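Local coordinates for ABC transporter periplasmic peptide-binding protein (Pseudoalteromonas, PDB 4QFL) that binds dipeptides, here Ala-Phe, in the periplasm and probably delivers them to an ABC transporter of the inner membrane, at residues A[74-79]-A[94-99]; A[102-107]-A[206-211]. All coordinates share one frame; numbering follows the deposited sequence.

Contact 1 (A[74-79]-A[94-99]); sequences FKSELA and TLRKGV
R96 leaves the end of strand 90-95 and wraps its side chain over the E77-L78 turn. The contact sits at the open end of the antiparallel hairpin of strands 79-84 and 90-95. A79 and L95 are a non-hydrogen-bonded pair there, CA to CA 4.3 Å. R96 N gives a nearly straight bond to L78 O (2.9 Å, 177° at the hydrogen). The R96 side chain then runs back along the turn. Its CB rests 3.4 Å from that same L78 O. CG is anti to the backbone N (chi1 -174°), and the bend at chi3 (-47°) turns NE and NH2 onto E77 O. NE bonds E77 O at 2.9 Å, and NH2 reaches the same E77 O at 2.9 Å. This is a side-on grip of two nitrogens on one carbonyl, which lies somewhat out of the guanidinium plane. NH2 also lies 2.8 Å from S76 OG. Shortened to an alanine here, the side chain is likely to leave E77 O without the two R96 nitrogens and the turn less firmly fixed. The E77 carboxylate is hydrogen-bonded to S66 and salt-bridged to K234. Apart from these polar contacts, L78 CD2 packs on V99 CG1 at 3.8 Å. Within the turn, S76 OG donates to A79 O at 2.7 Å.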
loop_
_atom_site.group_PDB
_atom_site.type_symbol
_atom_site.label_atom_id
_atom_site.label_comp_id
_atom_site.label_asym_id
_atom_site.label_seq_id
_atom_site.Cartn_x
_atom_site.Cartn_y
_atom_site.Cartn_z
ATOM N N PHE A 74 -17.951 -5.839 -5.662
ATOM C CA PHE A 74 -17.357 -4.962 -6.659
ATOM C C PHE A 74 -18.362 -3.937 -7.148
ATOM O O PHE A 74 -19.527 -4.248 -7.387
ATOM C CB PHE A 74 -16.833 -5.757 -7.849
ATOM C CG PHE A 74 -15.659 -6.624 -7.524
ATOM C CD1 PHE A 74 -14.467 -6.061 -7.111
ATOM C CD2 PHE A 74 -15.745 -7.997 -7.643
ATOM C CE1 PHE A 74 -13.376 -6.852 -6.814
ATOM C CE2 PHE A 74 -14.660 -8.797 -7.349
ATOM C CZ PHE A 74 -13.469 -8.223 -6.936
ATOM N N LYS A 75 -17.888 -2.710 -7.311
ATOM C CA LYS A 75 -18.729 -1.596 -7.705
ATOM C C LYS A 75 -18.229 -0.955 -8.987
ATOM O O LYS A 75 -17.034 -0.726 -9.164
ATOM C CB LYS A 75 -18.763 -0.553 -6.593
ATOM C CG LYS A 75 -18.934 -1.149 -5.203
ATOM C CD LYS A 75 -20.061 -2.192 -5.145
ATOM C CE LYS A 75 -21.431 -1.577 -5.339
ATOM N NZ LYS A 75 -22.484 -2.631 -5.284
ATOM N N SER A 76 -19.157 -0.673 -9.882
ATOM C CA SER A 76 -18.844 -0.023 -11.137
ATOM C C SER A 76 -18.204 1.343 -10.931
ATOM O O SER A 76 -18.735 2.191 -10.214
ATOM C CB SER A 76 -20.118 0.142 -11.956
ATOM O OG SER A 76 -20.026 1.294 -12.769
ATOM N N GLU A 77 -17.058 1.553 -11.563
ATOM C CA GLU A 77 -16.489 2.880 -11.648
ATOM C C GLU A 77 -16.483 3.399 -13.071
ATOM O O GLU A 77 -17.459 4.009 -13.504
ATOM C CB GLU A 77 -15.063 2.921 -11.110
ATOM C CG GLU A 77 -14.952 2.716 -9.601
ATOM C CD GLU A 77 -15.797 3.695 -8.792
ATOM O OE1 GLU A 77 -16.092 4.812 -9.289
ATOM O OE2 GLU A 77 -16.169 3.344 -7.649
ATOM N N LEU A 78 -15.398 3.143 -13.804
ATOM C CA LEU A 78 -15.338 3.504 -15.226
ATOM C C LEU A 78 -15.869 2.320 -16.028
ATOM O O LEU A 78 -16.210 2.465 -17.204
ATOM C CB LEU A 78 -13.919 3.835 -15.686
ATOM C CG LEU A 78 -13.383 5.213 -15.314
ATOM C CD1 LEU A 78 -11.967 5.351 -15.833
ATOM C CD2 LEU A 78 -14.277 6.309 -15.868
ATOM N N ALA A 79 -15.912 1.152 -15.397
ATOM C CA ALA A 79 -16.562 -0.022 -15.975
ATOM C C ALA A 79 -17.978 -0.108 -15.439
ATOM O O ALA A 79 -18.188 0.052 -14.239
ATOM C CB ALA A 79 -15.807 -1.280 -15.611
ATOM N N THR A 94 -17.540 -3.849 -19.667
ATOM C CA THR A 94 -18.289 -2.854 -20.427
ATOM C C THR A 94 -17.966 -1.501 -19.822
ATOM O O THR A 94 -17.941 -1.363 -18.605
ATOM C CB THR A 94 -19.822 -3.064 -20.334
ATOM O OG1 THR A 94 -20.145 -4.433 -20.583
ATOM C CG2 THR A 94 -20.540 -2.184 -21.341
ATOM N N LEU A 95 -17.738 -0.502 -20.663
ATOM C CA LEU A 95 -17.220 0.775 -20.188
ATOM C C LEU A 95 -18.209 1.922 -20.286
ATOM O O LEU A 95 -18.996 2.007 -21.229
ATOM C CB LEU A 95 -15.938 1.158 -20.930
ATOM C CG LEU A 95 -14.848 0.100 -21.102
ATOM C CD1 LEU A 95 -13.740 0.669 -21.982
ATOM C CD2 LEU A 95 -14.304 -0.373 -19.758
ATOM N N ARG A 96 -18.124 2.817 -19.310
ATOM C CA ARG A 96 -18.978 4.001 -19.218
ATOM C C ARG A 96 -18.786 4.954 -20.397
ATOM O O ARG A 96 -17.661 5.213 -20.816
ATOM C CB ARG A 96 -18.685 4.736 -17.907
ATOM C CG ARG A 96 -19.595 5.903 -17.612
ATOM C CD ARG A 96 -19.399 6.366 -16.183
ATOM N NE ARG A 96 -19.402 5.255 -15.229
ATOM C CZ ARG A 96 -20.445 4.920 -14.473
ATOM N NH1 ARG A 96 -21.576 5.617 -14.555
ATOM N NH2 ARG A 96 -20.358 3.901 -13.625
ATOM N N LYS A 97 -19.891 5.472 -20.929
ATOM C CA LYS A 97 -19.848 6.435 -22.021
ATOM C C LYS A 97 -19.935 7.851 -21.470
ATOM O O LYS A 97 -20.535 8.084 -20.415
ATOM C CB LYS A 97 -21.007 6.189 -23.003
ATOM C CG LYS A 97 -20.623 5.570 -24.359
ATOM C CD LYS A 97 -21.821 5.570 -25.312
ATOM C CE LYS A 97 -21.407 5.421 -26.761
ATOM N NZ LYS A 97 -20.369 6.414 -27.155
ATOM N N GLY A 98 -19.330 8.800 -22.175
ATOM C CA GLY A 98 -19.445 10.194 -21.800
ATOM C C GLY A 98 -18.471 10.659 -20.735
ATOM O O GLY A 98 -18.699 11.678 -20.091
ATOM N N VAL A 99 -17.374 9.937 -20.550
ATOM C CA VAL A 99 -16.405 10.315 -19.528
ATOM C C VAL A 99 -15.289 11.118 -20.153
ATOM O O VAL A 99 -14.642 10.659 -21.084
ATOM C CB VAL A 99 -15.776 9.092 -18.851
ATOM C CG1 VAL A 99 -14.674 9.541 -17.894
ATOM C CG2 VAL A 99 -16.844 8.272 -18.133
#

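Contact 2 (A[102-107]-A[206-211]); sequences HTTAYF and YPVGTG
H102 and Y106 reach segment 206-211 through different first torsions. In H102, CG lies beside the backbone N (chi1 -64°), which lays the imidazole against G209. In Y106, CG sits between the backbone N and the carbonyl carbon (chi1 39°), and the phenol folds back over T104. The contact joins the loop between strand 90-95 and helix 115-126 to the loop between helix 188-196 and strand 213-219. T104 and Y106 form an ST turn: T104 OG1 accepts from Y106 N. The same T104 OG1 lies 3.1 Å above the centre of the Y106 ring. The opposite face takes Y206 CB, 3.6 Å from the ring centroid, in a CH-pi contact. The Y206 ring presents its edge to the Y106 face, with the planes at 72°. At its end, Y106 OH donates to P207 O at 2.8 Å.

H102 is gripped from several sides. Its N bonds G209 O at 3.1 Å, and that oxygen also sits over the centre of the imidazole. NE2 donates nearly straight to G211 O at 2.9 Å, with the oxygen in the ring plane. G211 O takes a second bond from N229. These bonds should fix the rotation of the buried imidazole. Between the two anchors, V208 fills the middle with both methyls against F107, V208 CG1 lying 3.8 Å from F107 CD2. Y190 of helix 188-196 meets the F107 ring and bonds Y206 O. One water links the halves: it lies 3.1 Å from H102 ND1 and donates to P207 O at 2.9 Å.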
loop_
_atom_site.group_PDB
_atom_site.type_symbol
_atom_site.label_atom_id
_atom_site.label_comp_id
_atom_site.label_asym_id
_atom_site.label_seq_id
_atom_site.Cartn_x
_atom_site.Cartn_y
_atom_site.Cartn_z
ATOM N N HIS A 102 -9.298 15.112 -18.277
ATOM C CA HIS A 102 -8.974 16.476 -17.853
ATOM C C HIS A 102 -8.506 17.383 -18.973
ATOM O O HIS A 102 -7.748 16.985 -19.854
ATOM C CB HIS A 102 -7.873 16.468 -16.791
ATOM C CG HIS A 102 -8.262 15.788 -15.520
ATOM N ND1 HIS A 102 -7.334 15.248 -14.659
ATOM C CD2 HIS A 102 -9.472 15.565 -14.960
ATOM C CE1 HIS A 102 -7.955 14.716 -13.624
ATOM N NE2 HIS A 102 -9.253 14.893 -13.783
ATOM N N THR A 103 -8.974 18.616 -18.929
ATOM C CA THR A 103 -8.308 19.678 -19.635
ATOM C C THR A 103 -7.355 20.270 -18.616
ATOM O O THR A 103 -7.771 20.718 -17.546
ATOM C CB THR A 103 -9.296 20.742 -20.119
ATOM O OG1 THR A 103 -10.153 20.173 -21.117
ATOM C CG2 THR A 103 -8.552 21.935 -20.706
ATOM N N THR A 104 -6.069 20.238 -18.931
ATOM C CA THR A 104 -5.069 20.806 -18.058
ATOM C C THR A 104 -4.331 21.850 -18.861
ATOM O O THR A 104 -4.632 22.053 -20.038
ATOM C CB THR A 104 -4.044 19.763 -17.661
ATOM O OG1 THR A 104 -3.258 19.441 -18.814
ATOM C CG2 THR A 104 -4.732 18.506 -17.115
ATOM N N ALA A 105 -3.351 22.493 -18.228
ATOM C CA ALA A 105 -2.500 23.479 -18.894
ATOM C C ALA A 105 -1.721 22.864 -20.054
ATOM O O ALA A 105 -1.415 23.546 -21.015
ATOM C CB ALA A 105 -1.538 24.115 -17.894
ATOM N N TYR A 106 -1.419 21.572 -19.962
ATOM C CA TYR A 106 -0.570 20.908 -20.936
ATOM C C TYR A 106 -1.327 19.953 -21.872
ATOM O O TYR A 106 -0.729 19.377 -22.780
ATOM C CB TYR A 106 0.574 20.186 -20.208
ATOM C CG TYR A 106 0.125 19.526 -18.917
ATOM C CD1 TYR A 106 -0.354 18.221 -18.910
ATOM C CD2 TYR A 106 0.157 20.215 -17.712
ATOM C CE1 TYR A 106 -0.785 17.620 -17.739
ATOM C CE2 TYR A 106 -0.269 19.619 -16.536
ATOM C CZ TYR A 106 -0.737 18.322 -16.560
ATOM O OH TYR A 106 -1.163 17.727 -15.400
ATOM N N PHE A 107 -2.639 19.795 -21.672
ATOM C CA PHE A 107 -3.432 18.852 -22.484
ATOM C C PHE A 107 -4.914 19.210 -22.589
ATOM O O PHE A 107 -5.536 19.614 -21.609
ATOM C CB PHE A 107 -3.284 17.421 -21.947
ATOM C CG PHE A 107 -4.124 16.385 -22.677
ATOM C CD1 PHE A 107 -3.711 15.856 -23.893
ATOM C CD2 PHE A 107 -5.306 15.907 -22.119
ATOM C CE1 PHE A 107 -4.464 14.894 -24.539
ATOM C CE2 PHE A 107 -6.062 14.938 -22.766
ATOM C CZ PHE A 107 -5.640 14.440 -23.979
ATOM N N TYR A 206 3.166 15.019 -15.130
ATOM C CA TYR A 206 2.075 15.945 -15.378
ATOM C C TYR A 206 0.902 15.126 -15.854
ATOM O O TYR A 206 0.746 14.868 -17.039
ATOM C CB TYR A 206 2.481 16.982 -16.411
ATOM C CG TYR A 206 3.621 17.815 -15.931
ATOM C CD1 TYR A 206 4.925 17.408 -16.140
ATOM C CD2 TYR A 206 3.399 18.996 -15.243
ATOM C CE1 TYR A 206 5.993 18.169 -15.698
ATOM C CE2 TYR A 206 4.456 19.767 -14.794
ATOM C CZ TYR A 206 5.756 19.347 -15.029
ATOM O OH TYR A 206 6.826 20.092 -14.595
ATOM N N PRO A 207 0.080 14.700 -14.903
ATOM C CA PRO A 207 -0.913 13.661 -15.120
ATOM C C PRO A 207 -2.171 14.162 -15.807
ATOM O O PRO A 207 -2.547 15.341 -15.693
ATOM C CB PRO A 207 -1.242 13.215 -13.699
ATOM C CG PRO A 207 -1.047 14.431 -12.884
ATOM C CD PRO A 207 0.073 15.199 -13.516
ATOM N N VAL A 208 -2.818 13.242 -16.519
ATOM C CA VAL A 208 -4.160 13.455 -17.018
ATOM C C VAL A 208 -5.012 12.271 -16.621
ATOM O O VAL A 208 -4.720 11.142 -16.991
ATOM C CB VAL A 208 -4.185 13.596 -18.549
ATOM C CG1 VAL A 208 -5.618 13.657 -19.048
ATOM C CG2 VAL A 208 -3.415 14.846 -18.974
ATOM N N GLY A 209 -6.068 12.529 -15.859
ATOM C CA GLY A 209 -6.954 11.477 -15.411
ATOM C C GLY A 209 -8.387 11.801 -15.734
ATOM O O GLY A 209 -8.667 12.690 -16.527
ATOM N N THR A 210 -9.305 11.072 -15.117
ATOM C CA THR A 210 -10.725 11.343 -15.292
ATOM C C THR A 210 -11.352 11.673 -13.949
ATOM O O THR A 210 -12.582 11.785 -13.841
ATOM C CB THR A 210 -11.465 10.135 -15.891
ATOM O OG1 THR A 210 -11.240 8.974 -15.076
ATOM C CG2 THR A 210 -10.971 9.861 -17.295
ATOM N N GLY A 211 -10.490 11.834 -12.941
ATOM C CA GLY A 211 -10.889 11.968 -11.553
ATOM C C GLY A 211 -11.448 13.323 -11.188
ATOM O O GLY A 211 -11.451 14.242 -12.011
HETATM O O HOH W 1 -4.560 16.260 -13.751
#

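In the fold
Contact 1 closes just before contact 2 opens, and only two residues separate V99 from H102. Their centres are about 19 Å apart, yet they touch through T210. V99 CG1 packs on T210 CG2 at 3.8 Å, and L78 CD1 lies 3.8 Å from T210 OG1. D62 bonds that hydroxyl. Both contacts also use the chain near D62: E77, L78 and A79 bond R63 and L64 through the backbone, and G211 bonds L60. L60 ends helix 50-60, whose first residue, G50, lines the dipeptide pocket. Each contact is about 24 Å from the chain centre, measured centre to centre, and neither supplies a pocket residue. They are framework packing.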